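Local atomic coordinates of nodulation protein S (Bradyrhizobium sp., PDB entry 3OFK), a protein that probably uses S-adenosyl-L-methionine to methylate an intermediate in the synthesis of Nod factor, the lipochitooligosaccharide signal of root nodulation. Residues R44-S49 and H149-S154. Numbering follows the deposited sequence.
Sequences RLSLSS and HLVFGS
Ser49 OG, hydrogen-bonded to Arg201 NH2 on strand 196-203, also lies beside the imidazole of His149, coming obliquely to the ring with OG 3.6 Å from CE1. ND1 of His149 stands further from this hydroxyl, at 4.1 Å, so the meeting is a van der Waals one, and the polar partner of the serine is the arginine. His149 packs against Arg201 as well, which lets one guanidinium-bearing side chain link the two residues at the outer margin of the contact.

Deeper in, the packing rests on Val151, a branched strand residue lying against the last turn of helix 33-46. With CG1 anti to the backbone N (chi1 165°) and CG2 anti to the carbonyl carbon, both methyls are turned toward the helix, where Leu45 CB lies 4.0 Å from CG2 and 4.1 Å from CG1. The second methyl does more: CG2 lies 4.0 Å from Ser46 N and 4.1 Å from Ser46 OG, so that it touches two successive helix residues, at backbone and side chain. The hydroxyl of Ser46, though buried beside a methyl, is satisfied by Leu42 O one turn earlier in the helix, OG lying beside its own backbone N (chi1 -55°).

The example illustrates how a helix covers the sheet of a Rossmann-like, SAM-dependent methyltransferase. Helix 33-46, which also carries the S-adenosyl-L-homocysteine-binding residues Arg38 and His39, ends over strand 148-155. Leu45 spreads the contact to Leu199 of strand 196-203 and Val186 of strand 181-189, while Ser46 extends it to Leu117 and Val119 of strand 115-121. Phe152, pointing away from this helix, packs with Leu150 against helix 169-179, leaving strand 148-155 sandwiched between two helices.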
loop_
_atom_site.group_PDB
_atom_site.type_symbol
_atom_site.label_atom_id
_atom_site.label_comp_id
_atom_site.label_asym_id
_atom_site.label_seq_id
_atom_site.Cartn_x
_atom_site.Cartn_y
_atom_site.Cartn_z
ATOM N N ARG A 44 -9.901 5.520 -6.963
ATOM C CA ARG A 44 -10.227 6.786 -7.628
ATOM C C ARG A 44 -8.940 7.543 -7.917
ATOM O O ARG A 44 -8.739 8.036 -9.031
ATOM C CB ARG A 44 -11.177 7.678 -6.795
ATOM C CG ARG A 44 -11.451 9.051 -7.421
ATOM C CD ARG A 44 -12.360 9.922 -6.552
ATOM N NE ARG A 44 -11.748 10.254 -5.262
ATOM C CZ ARG A 44 -10.853 11.226 -5.069
ATOM N NH1 ARG A 44 -10.440 11.973 -6.083
ATOM N NH2 ARG A 44 -10.359 11.451 -3.851
ATOM N N LEU A 45 -8.066 7.622 -6.914
ATOM C CA LEU A 45 -6.775 8.269 -7.093
ATOM C C LEU A 45 -5.935 7.543 -8.148
ATOM O O LEU A 45 -5.246 8.187 -8.917
ATOM C CB LEU A 45 -6.006 8.363 -5.753
ATOM C CG LEU A 45 -6.604 9.241 -4.630
ATOM C CD1 LEU A 45 -5.788 9.203 -3.317
ATOM C CD2 LEU A 45 -6.773 10.646 -5.116
ATOM N N SER A 46 -5.953 6.211 -8.146
ATOM C CA SER A 46 -5.110 5.420 -9.058
ATOM C C SER A 46 -5.538 5.623 -10.516
ATOM O O SER A 46 -4.688 5.642 -11.427
ATOM C CB SER A 46 -5.168 3.928 -8.702
ATOM O OG SER A 46 -4.818 3.665 -7.341
ATOM N N LEU A 47 -6.852 5.816 -10.719
ATOM C CA LEU A 47 -7.427 5.926 -12.062
ATOM C C LEU A 47 -7.518 7.365 -12.532
ATOM O O LEU A 47 -7.966 7.598 -13.655
ATOM C CB LEU A 47 -8.830 5.276 -12.130
ATOM C CG LEU A 47 -8.906 3.755 -11.931
ATOM C CD1 LEU A 47 -10.360 3.230 -12.128
ATOM C CD2 LEU A 47 -7.933 3.018 -12.873
ATOM N N SER A 48 -7.089 8.332 -11.710
ATOM C CA SER A 48 -7.295 9.760 -12.037
ATOM C C SER A 48 -6.815 10.148 -13.423
ATOM O O SER A 48 -7.391 11.042 -14.032
ATOM C CB SER A 48 -6.624 10.674 -11.014
ATOM O OG SER A 48 -7.182 10.463 -9.736
ATOM N N SER A 49 -5.770 9.478 -13.904
ATOM C CA SER A 49 -5.152 9.756 -15.210
ATOM C C SER A 49 -5.507 8.742 -16.290
ATOM O O SER A 49 -4.827 8.682 -17.324
ATOM C CB SER A 49 -3.617 9.800 -15.066
ATOM O OG SER A 49 -3.193 11.057 -14.543
ATOM N N HIS A 149 2.678 8.449 -11.395
ATOM C CA HIS A 149 2.138 8.850 -10.097
ATOM C C HIS A 149 2.343 7.788 -9.043
ATOM O O HIS A 149 2.408 6.590 -9.357
ATOM C CB HIS A 149 0.642 9.161 -10.170
ATOM C CG HIS A 149 0.323 10.334 -11.043
ATOM N ND1 HIS A 149 0.269 10.240 -12.415
ATOM C CD2 HIS A 149 0.074 11.629 -10.740
ATOM C CE1 HIS A 149 -0.029 11.424 -12.921
ATOM N NE2 HIS A 149 -0.145 12.286 -11.926
ATOM N N LEU A 150 2.411 8.246 -7.798
ATOM C CA LEU A 150 2.499 7.367 -6.649
ATOM C C LEU A 150 1.280 7.670 -5.796
ATOM O O LEU A 150 0.999 8.828 -5.521
ATOM C CB LEU A 150 3.809 7.619 -5.898
ATOM C CG LEU A 150 4.099 6.761 -4.653
ATOM C CD1 LEU A 150 5.627 6.511 -4.495
ATOM C CD2 LEU A 150 3.490 7.409 -3.387
ATOM N N VAL A 151 0.517 6.642 -5.472
ATOM C CA VAL A 151 -0.683 6.773 -4.656
ATOM C C VAL A 151 -0.382 6.140 -3.326
ATOM O O VAL A 151 -0.168 4.940 -3.265
ATOM C CB VAL A 151 -1.908 6.087 -5.300
ATOM C CG1 VAL A 151 -3.023 5.931 -4.276
ATOM C CG2 VAL A 151 -2.383 6.892 -6.455
ATOM N N PHE A 152 -0.344 6.963 -2.276
ATOM C CA PHE A 152 0.030 6.533 -0.947
ATOM C C PHE A 152 -1.157 6.650 -0.041
ATOM O O PHE A 152 -1.952 7.586 -0.154
ATOM C CB PHE A 152 1.155 7.421 -0.410
ATOM C CG PHE A 152 1.353 7.323 1.086
ATOM C CD1 PHE A 152 2.008 6.216 1.665
ATOM C CD2 PHE A 152 0.871 8.337 1.922
ATOM C CE1 PHE A 152 2.206 6.150 3.043
ATOM C CE2 PHE A 152 1.048 8.269 3.305
ATOM C CZ PHE A 152 1.715 7.160 3.868
ATOM N N GLY A 153 -1.298 5.696 0.862
ATOM C CA GLY A 153 -2.324 5.822 1.889
ATOM C C GLY A 153 -1.827 5.252 3.189
ATOM O O GLY A 153 -1.075 4.295 3.171
ATOM N N SER A 154 -2.260 5.819 4.307
ATOM C CA SER A 154 -1.888 5.280 5.592
ATOM C C SER A 154 -2.785 5.799 6.730
ATOM O O SER A 154 -3.306 6.914 6.678
ATOM C CB SER A 154 -0.425 5.611 5.871
ATOM O OG SER A 154 0.008 5.212 7.175
#